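Local structure of R-imine reductase (Streptomyces kanamyceticus, 3ZHB) at residues Thr23-Gly28 and Glu71-Ser76; Val81-Tyr86 and Asn108-Thr113. The protein probably reduces imines to amines of R configuration, using NADPH as the hydride donor. One frame throughout, in Å; residues are numbered along the deposited sequence.

Both interactions lie in the Rossmann-type domain, and both reach the same NADP. They are largely buried. Interaction 1 joins strand 22-25 to helix 69-74, a helix that precedes strand 78-81 in the chain. Interaction 2 starts where strand 78-81 ends and pairs its loop with the loop after strand 105-108. The two meet directly: Ile25 O and Cys82 N are probably hydrogen-bonded, and Gly26 packs on Val83. Their chemistry differs. Interaction 1 is small, with one threonine making the polar link beside apolar contacts. Interaction 2 buries about twice the area and is richer in polar groups. Interaction 1 meets the adenosine ribose, interaction 2 mainly the nicotinamide ribose.

Interaction 1: residues Thr23-Gly28 and Glu71-Ser76; sequences TVIGLG and EAVAAS. With NAP (NADP nicotinamide-adenine-dinucleotide phosphate), chain E.
Thr23 and Ser76 bring the two backbones closest, with CA atoms 5.8 Å apart. Residues 23-25 are the end of a strand, and Gly26-Gly28 turn away from it. The 71-76 segment begins in helix 69-74 and leads on toward strand 78-81.

The hydroxyl of Thr23 carries the polar contact. Chi1 of -70° sets OG1 beside the residue's own backbone N, where it faces Ala72 and Ser76. Thr23 OG1 donates to Ala72 O at 2.7 Å. The donor sits 24° from the carbonyl plane. Ser76 OG approaches Thr23 OG1 as well, and the modelled 2.5 Å between these two oxygens is too short to trust in detail. The methyl CG2 of Thr23 lies 3.8 Å from Ala72 CB. Ala72 also packs on Trp48 of strand 45-48.

Ile25 continues the contact with carbon alone. Ile25 CD1 reaches Val73 CG2 at 4.0 Å, the two side chains crossing at a slant. Ile25 CG1 lies 4.3 Å from Ala72 CB.

Beyond the strand, Leu27 N donates to NADP O3B on the adenosine ribose at 3.1 Å. Asn49 OD1 also bonds Leu27 N. Gly28 lies right before helix 29-40, and a CB there would clash with the cofactor at O5B. The arrangement is that of a Rossmann fold. A helix covers the first strand, and the glycine-rich turn after that strand, consistent with a GxGxxG motif, receives the dinucleotide.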
loop_
_atom_site.group_PDB
_atom_site.type_symbol
_atom_site.label_atom_id
_atom_site.label_comp_id
_atom_site.label_asym_id
_atom_site.label_seq_id
_atom_site.Cartn_x
_atom_site.Cartn_y
_atom_site.Cartn_z
ATOM N N THR A 23 -10.752 -35.622 -4.589
ATOM C CA THR A 23 -10.593 -35.802 -3.165
ATOM C C THR A 23 -10.058 -34.521 -2.533
ATOM O O THR A 23 -9.243 -33.815 -3.139
ATOM C CB THR A 23 -9.603 -36.935 -2.908
ATOM O OG1 THR A 23 -10.211 -38.168 -3.279
ATOM C CG2 THR A 23 -9.194 -36.987 -1.461
ATOM N N VAL A 24 -10.512 -34.223 -1.321
ATOM C CA VAL A 24 -10.012 -33.082 -0.550
ATOM C C VAL A 24 -9.566 -33.520 0.840
ATOM O O VAL A 24 -10.330 -34.013 1.621
ATOM C CB VAL A 24 -11.054 -31.995 -0.362
ATOM C CG1 VAL A 24 -10.504 -30.867 0.488
ATOM C CG2 VAL A 24 -11.501 -31.459 -1.697
ATOM N N ILE A 25 -8.299 -33.308 1.115
ATOM C CA ILE A 25 -7.697 -33.663 2.352
ATOM C C ILE A 25 -7.423 -32.384 3.117
ATOM O O ILE A 25 -6.683 -31.519 2.644
ATOM C CB ILE A 25 -6.402 -34.414 2.082
ATOM C CG1 ILE A 25 -6.759 -35.811 1.574
ATOM C CG2 ILE A 25 -5.543 -34.474 3.334
ATOM C CD1 ILE A 25 -5.620 -36.553 0.907
ATOM N N GLY A 26 -8.004 -32.295 4.311
ATOM C CA GLY A 26 -7.893 -31.120 5.163
ATOM C C GLY A 26 -9.205 -30.370 5.134
ATOM O O GLY A 26 -9.664 -30.040 4.056
ATOM N N LEU A 27 -9.824 -30.142 6.309
ATOM C CA LEU A 27 -11.188 -29.566 6.398
ATOM C C LEU A 27 -11.289 -28.493 7.463
ATOM O O LEU A 27 -12.255 -28.439 8.237
ATOM C CB LEU A 27 -12.232 -30.668 6.658
ATOM C CG LEU A 27 -12.323 -31.798 5.630
ATOM C CD1 LEU A 27 -13.360 -32.826 6.041
ATOM C CD2 LEU A 27 -12.671 -31.307 4.232
ATOM N N GLY A 28 -10.272 -27.658 7.521
ATOM C CA GLY A 28 -10.341 -26.378 8.243
ATOM C C GLY A 28 -11.254 -25.490 7.452
ATOM O O GLY A 28 -11.973 -25.942 6.529
ATOM N N GLU A 71 -7.238 -44.270 1.749
ATOM C CA GLU A 71 -8.532 -44.530 1.096
ATOM C C GLU A 71 -8.926 -43.266 0.321
ATOM O O GLU A 71 -9.404 -43.354 -0.822
ATOM C CB GLU A 71 -9.618 -44.989 2.113
ATOM N N ALA A 72 -8.712 -42.094 0.934
ATOM C CA ALA A 72 -9.032 -40.790 0.294
ATOM C C ALA A 72 -8.256 -40.585 -1.010
ATOM O O ALA A 72 -8.800 -40.126 -2.015
ATOM C CB ALA A 72 -8.769 -39.636 1.259
ATOM N N VAL A 73 -6.988 -40.958 -0.986
ATOM C CA VAL A 73 -6.149 -40.830 -2.155
ATOM C C VAL A 73 -6.562 -41.844 -3.214
ATOM O O VAL A 73 -6.532 -41.529 -4.390
ATOM C CB VAL A 73 -4.678 -41.000 -1.753
ATOM C CG1 VAL A 73 -3.789 -41.155 -2.955
ATOM C CG2 VAL A 73 -4.246 -39.805 -0.933
ATOM N N ALA A 74 -6.932 -43.064 -2.811
ATOM C CA ALA A 74 -7.354 -44.125 -3.770
ATOM C C ALA A 74 -8.677 -43.827 -4.483
ATOM O O ALA A 74 -8.952 -44.400 -5.529
ATOM C CB ALA A 74 -7.461 -45.450 -3.056
ATOM N N ALA A 75 -9.459 -42.905 -3.920
ATOM C CA ALA A 75 -10.782 -42.560 -4.437
ATOM C C ALA A 75 -10.833 -41.754 -5.724
ATOM O O ALA A 75 -11.857 -41.769 -6.393
ATOM C CB ALA A 75 -11.572 -41.806 -3.370
ATOM N N SER A 76 -9.797 -40.980 -6.031
ATOM C CA SER A 76 -9.891 -39.993 -7.109
ATOM C C SER A 76 -8.575 -39.865 -7.840
ATOM O O SER A 76 -7.526 -39.940 -7.229
ATOM C CB SER A 76 -10.267 -38.625 -6.526
ATOM O OG SER A 76 -11.219 -38.713 -5.488
HETATM P PA NAP E . -7.274 -24.229 9.770
HETATM O O1A NAP E . -8.711 -23.744 10.108
HETATM O O2A NAP E . -6.112 -24.222 10.752
HETATM O O5B NAP E . -7.351 -25.710 9.180
HETATM C C5B NAP E . -6.063 -26.277 9.227
HETATM C C4B NAP E . -6.126 -27.708 8.828
HETATM O O4B NAP E . -4.887 -28.149 9.333
HETATM C C3B NAP E . -7.206 -28.548 9.502
HETATM O O3B NAP E . -7.933 -29.374 8.578
HETATM C C2B NAP E . -6.394 -29.399 10.457
HETATM O O2B NAP E . -7.016 -30.653 10.780
HETATM C C1B NAP E . -5.114 -29.491 9.675
HETATM N N9A NAP E . -3.910 -29.898 10.376
HETATM C C8A NAP E . -3.039 -29.101 11.050
HETATM N N7A NAP E . -2.006 -29.846 11.551
HETATM C C5A NAP E . -2.257 -31.110 11.137
HETATM C C6A NAP E . -1.595 -32.383 11.296
HETATM N N6A NAP E . -0.479 -32.309 11.988
HETATM N N1A NAP E . -2.088 -33.521 10.765
HETATM C C2A NAP E . -3.254 -33.457 10.059
HETATM N N3A NAP E . -3.961 -32.316 9.860
HETATM C C4A NAP E . -3.492 -31.148 10.361
HETATM O O3 NAP E . -6.586 -23.388 8.554
HETATM P PN NAP E . -7.293 -23.152 7.122
HETATM O O1N NAP E . -7.743 -21.717 7.168
HETATM O O2N NAP E . -8.272 -24.213 6.572
HETATM O O5D NAP E . -5.848 -23.340 6.476
HETATM C C5D NAP E . -5.475 -24.264 5.430
HETATM C C4D NAP E . -4.541 -23.525 4.457
HETATM O O4D NAP E . -5.289 -22.524 3.743
HETATM C C3D NAP E . -3.443 -22.796 5.219
HETATM O O3D NAP E . -2.182 -22.997 4.627
HETATM C C2D NAP E . -3.847 -21.359 5.158
HETATM O O2D NAP E . -2.701 -20.527 5.224
HETATM C C1D NAP E . -4.524 -21.342 3.813
HETATM N N1N NAP E . -5.299 -20.141 3.616
HETATM C C2N NAP E . -6.262 -19.849 4.474
HETATM C C3N NAP E . -7.005 -18.682 4.315
HETATM C C7N NAP E . -8.083 -18.356 5.294
HETATM O O7N NAP E . -8.230 -17.167 5.558
HETATM N N7N NAP E . -8.800 -19.362 5.823
HETATM C C4N NAP E . -6.730 -17.820 3.262
HETATM C C5N NAP E . -5.712 -18.155 2.391
HETATM C C6N NAP E . -5.012 -19.335 2.588
HETATM P P2B NAP E . -7.696 -30.752 12.273
HETATM O O1X NAP E . -6.782 -30.031 13.257
HETATM O O2X NAP E . -8.952 -29.977 12.079
HETATM O O3X NAP E . -7.919 -32.267 12.388
#

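Interaction 2: residues Val81-Tyr86 and Asn108-Thr113; sequences VCVSDY and NLTSGT. With NAP (NADP nicotinamide-adenine-dinucleotide phosphate), chain E.
Thr110 OG1 is held from two directions. Thr110 OG1 accepts from Val83 N at 3.2 Å, and the N-H...O angle is 177°, nearly straight. Thr110 OG1 donates to Asn108 OD1 at 2.9 Å, in the plane of that carbonyl. Thr110 N also bonds Asn108 OD1, from above the amide plane, which makes an Asx turn. Chi1 of -176° turns Asn108 CG anti to the backbone N and carries the amide toward Tyr86 and Thr110. Replacing Asn108 by an alanine would remove the OD1 acceptor and is likely to leave both Thr110 donors without their mate, with the hydroxyl less firmly turned to Val83 N.

Val81 and Asn108 form a parallel bridge, and Leu109 N bonds Val81 O at 2.8 Å. The two strands end here. Their loops lie at the C-terminal edge of the sheet, where a Rossmann fold binds its dinucleotide. Ser84 O accepts from NADP O3D at 3.1 Å, and Ser111 N donates to the same hydroxyl. Ser111 OG and NADP O2D share a bond of 2.9 Å. Cys82 SG lies 3.4 Å from NADP C4D.

Tyr86 sets the edge of its ring against the 108-113 loop, with Ser111 O in the ring plane and Thr110 O near it. Thr110 CG2 lies 3.9 Å from Tyr86 CD1. Asn108 ND2 comes 3.2 Å from Tyr86 CE2, the amide and ring planes 40° apart. Tyr86 OH bonds Asp133, and Asn108 ND2 bonds the hydroxyl of Tyr131.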
loop_
_atom_site.group_PDB
_atom_site.type_symbol
_atom_site.label_atom_id
_atom_site.label_comp_id
_atom_site.label_asym_id
_atom_site.label_seq_id
_atom_site.Cartn_x
_atom_site.Cartn_y
_atom_site.Cartn_z
ATOM N N VAL A 81 -5.016 -30.905 -1.417
ATOM C CA VAL A 81 -4.585 -30.898 -0.041
ATOM C C VAL A 81 -4.547 -29.493 0.447
ATOM O O VAL A 81 -3.944 -28.650 -0.186
ATOM C CB VAL A 81 -3.166 -31.473 0.124
ATOM C CG1 VAL A 81 -2.771 -31.525 1.599
ATOM C CG2 VAL A 81 -3.101 -32.864 -0.462
ATOM N N CYS A 82 -5.197 -29.256 1.573
ATOM C CA CYS A 82 -5.191 -27.960 2.183
ATOM C C CYS A 82 -5.206 -28.100 3.700
ATOM O O CYS A 82 -6.249 -28.265 4.307
ATOM C CB CYS A 82 -6.371 -27.131 1.707
ATOM S SG CYS A 82 -6.160 -25.413 2.200
ATOM N N VAL A 83 -4.027 -28.011 4.303
ATOM C CA VAL A 83 -3.848 -28.172 5.741
ATOM C C VAL A 83 -3.002 -27.026 6.200
ATOM O O VAL A 83 -2.731 -26.111 5.410
ATOM C CB VAL A 83 -3.200 -29.490 6.098
ATOM C CG1 VAL A 83 -4.122 -30.646 5.725
ATOM C CG2 VAL A 83 -1.835 -29.632 5.427
ATOM N N SER A 84 -2.617 -27.000 7.455
ATOM C CA SER A 84 -2.125 -25.715 8.014
ATOM C C SER A 84 -0.789 -25.306 7.432
ATOM O O SER A 84 -0.628 -24.184 7.062
ATOM C CB SER A 84 -2.042 -25.786 9.546
ATOM O OG SER A 84 -1.224 -26.888 9.889
ATOM N N ASP A 85 0.168 -26.233 7.388
ATOM C CA ASP A 85 1.497 -25.979 6.848
ATOM C C ASP A 85 2.137 -27.249 6.250
ATOM O O ASP A 85 1.534 -28.327 6.255
ATOM C CB ASP A 85 2.400 -25.351 7.890
ATOM C CG ASP A 85 2.543 -26.205 9.156
ATOM O OD1 ASP A 85 2.455 -27.462 9.121
ATOM O OD2 ASP A 85 2.778 -25.600 10.214
ATOM N N TYR A 86 3.335 -27.109 5.678
ATOM C CA TYR A 86 3.918 -28.212 4.906
ATOM C C TYR A 86 4.406 -29.298 5.863
ATOM O O TYR A 86 4.657 -30.408 5.446
ATOM C CB TYR A 86 5.029 -27.710 3.927
ATOM C CG TYR A 86 4.504 -27.240 2.589
ATOM C CD1 TYR A 86 3.629 -26.180 2.515
ATOM C CD2 TYR A 86 4.868 -27.845 1.385
ATOM C CE1 TYR A 86 3.116 -25.732 1.301
ATOM C CE2 TYR A 86 4.372 -27.394 0.156
ATOM C CZ TYR A 86 3.473 -26.332 0.107
ATOM O OH TYR A 86 2.918 -25.791 -1.099
ATOM N N ASN A 108 -1.470 -29.165 -4.116
ATOM C CA ASN A 108 -1.267 -28.761 -2.745
ATOM C C ASN A 108 -1.508 -27.284 -2.623
ATOM O O ASN A 108 -0.692 -26.492 -3.052
ATOM C CB ASN A 108 0.152 -29.110 -2.355
ATOM C CG ASN A 108 0.461 -28.832 -0.905
ATOM O OD1 ASN A 108 -0.407 -28.477 -0.083
ATOM N ND2 ASN A 108 1.732 -29.004 -0.573
ATOM N N LEU A 109 -2.616 -26.915 -2.000
ATOM C CA LEU A 109 -2.981 -25.511 -1.835
ATOM C C LEU A 109 -2.676 -24.994 -0.440
ATOM O O LEU A 109 -3.184 -23.949 -0.002
ATOM C CB LEU A 109 -4.460 -25.339 -2.149
ATOM C CG LEU A 109 -4.835 -25.725 -3.567
ATOM C CD1 LEU A 109 -6.327 -25.522 -3.709
ATOM C CD2 LEU A 109 -4.072 -24.941 -4.615
ATOM N N THR A 110 -1.866 -25.747 0.291
ATOM C CA THR A 110 -1.292 -25.253 1.539
ATOM C C THR A 110 -0.302 -24.136 1.275
ATOM O O THR A 110 0.492 -24.162 0.295
ATOM C CB THR A 110 -0.579 -26.406 2.264
ATOM O OG1 THR A 110 -1.490 -27.482 2.420
ATOM C CG2 THR A 110 -0.082 -25.979 3.613
ATOM N N SER A 111 -0.340 -23.174 2.151
ATOM C CA SER A 111 0.622 -22.066 2.134
ATOM C C SER A 111 1.980 -22.473 2.630
ATOM O O SER A 111 2.082 -23.168 3.624
ATOM C CB SER A 111 0.142 -20.889 3.021
ATOM O OG SER A 111 -1.202 -20.502 2.731
ATOM N N GLY A 112 3.027 -22.020 1.961
ATOM C CA GLY A 112 4.389 -22.299 2.395
ATOM C C GLY A 112 5.444 -21.586 1.584
ATOM O O GLY A 112 5.116 -20.697 0.846
ATOM N N THR A 113 6.707 -21.984 1.697
ATOM C CA THR A 113 7.765 -21.354 0.923
ATOM C C THR A 113 8.027 -22.036 -0.377
ATOM O O THR A 113 7.623 -23.173 -0.609
ATOM C CB THR A 113 9.055 -21.382 1.681
ATOM O OG1 THR A 113 9.264 -22.710 2.162
ATOM C CG2 THR A 113 8.962 -20.434 2.855
HETATM P PA NAP E . -7.274 -24.229 9.770
HETATM O O1A NAP E . -8.711 -23.744 10.108
HETATM O O2A NAP E . -6.112 -24.222 10.752
HETATM O O5B NAP E . -7.351 -25.710 9.180
HETATM C C5B NAP E . -6.063 -26.277 9.227
HETATM C C4B NAP E . -6.126 -27.708 8.828
HETATM O O4B NAP E . -4.887 -28.149 9.333
HETATM C C3B NAP E . -7.206 -28.548 9.502
HETATM O O3B NAP E . -7.933 -29.374 8.578
HETATM C C2B NAP E . -6.394 -29.399 10.457
HETATM O O2B NAP E . -7.016 -30.653 10.780
HETATM C C1B NAP E . -5.114 -29.491 9.675
HETATM N N9A NAP E . -3.910 -29.898 10.376
HETATM C C8A NAP E . -3.039 -29.101 11.050
HETATM N N7A NAP E . -2.006 -29.846 11.551
HETATM C C5A NAP E . -2.257 -31.110 11.137
HETATM C C6A NAP E . -1.595 -32.383 11.296
HETATM N N6A NAP E . -0.479 -32.309 11.988
HETATM N N1A NAP E . -2.088 -33.521 10.765
HETATM C C2A NAP E . -3.254 -33.457 10.059
HETATM N N3A NAP E . -3.961 -32.316 9.860
HETATM C C4A NAP E . -3.492 -31.148 10.361
HETATM O O3 NAP E . -6.586 -23.388 8.554
HETATM P PN NAP E . -7.293 -23.152 7.122
HETATM O O1N NAP E . -7.743 -21.717 7.168
HETATM O O2N NAP E . -8.272 -24.213 6.572
HETATM O O5D NAP E . -5.848 -23.340 6.476
HETATM C C5D NAP E . -5.475 -24.264 5.430
HETATM C C4D NAP E . -4.541 -23.525 4.457
HETATM O O4D NAP E . -5.289 -22.524 3.743
HETATM C C3D NAP E . -3.443 -22.796 5.219
HETATM O O3D NAP E . -2.182 -22.997 4.627
HETATM C C2D NAP E . -3.847 -21.359 5.158
HETATM O O2D NAP E . -2.701 -20.527 5.224
HETATM C C1D NAP E . -4.524 -21.342 3.813
HETATM N N1N NAP E . -5.299 -20.141 3.616
HETATM C C2N NAP E . -6.262 -19.849 4.474
HETATM C C3N NAP E . -7.005 -18.682 4.315
HETATM C C7N NAP E . -8.083 -18.356 5.294
HETATM O O7N NAP E . -8.230 -17.167 5.558
HETATM N N7N NAP E . -8.800 -19.362 5.823
HETATM C C4N NAP E . -6.730 -17.820 3.262
HETATM C C5N NAP E . -5.712 -18.155 2.391
HETATM C C6N NAP E . -5.012 -19.335 2.588
HETATM P P2B NAP E . -7.696 -30.752 12.273
HETATM O O1X NAP E . -6.782 -30.031 13.257
HETATM O O2X NAP E . -8.952 -29.977 12.079
HETATM O O3X NAP E . -7.919 -32.267 12.388
#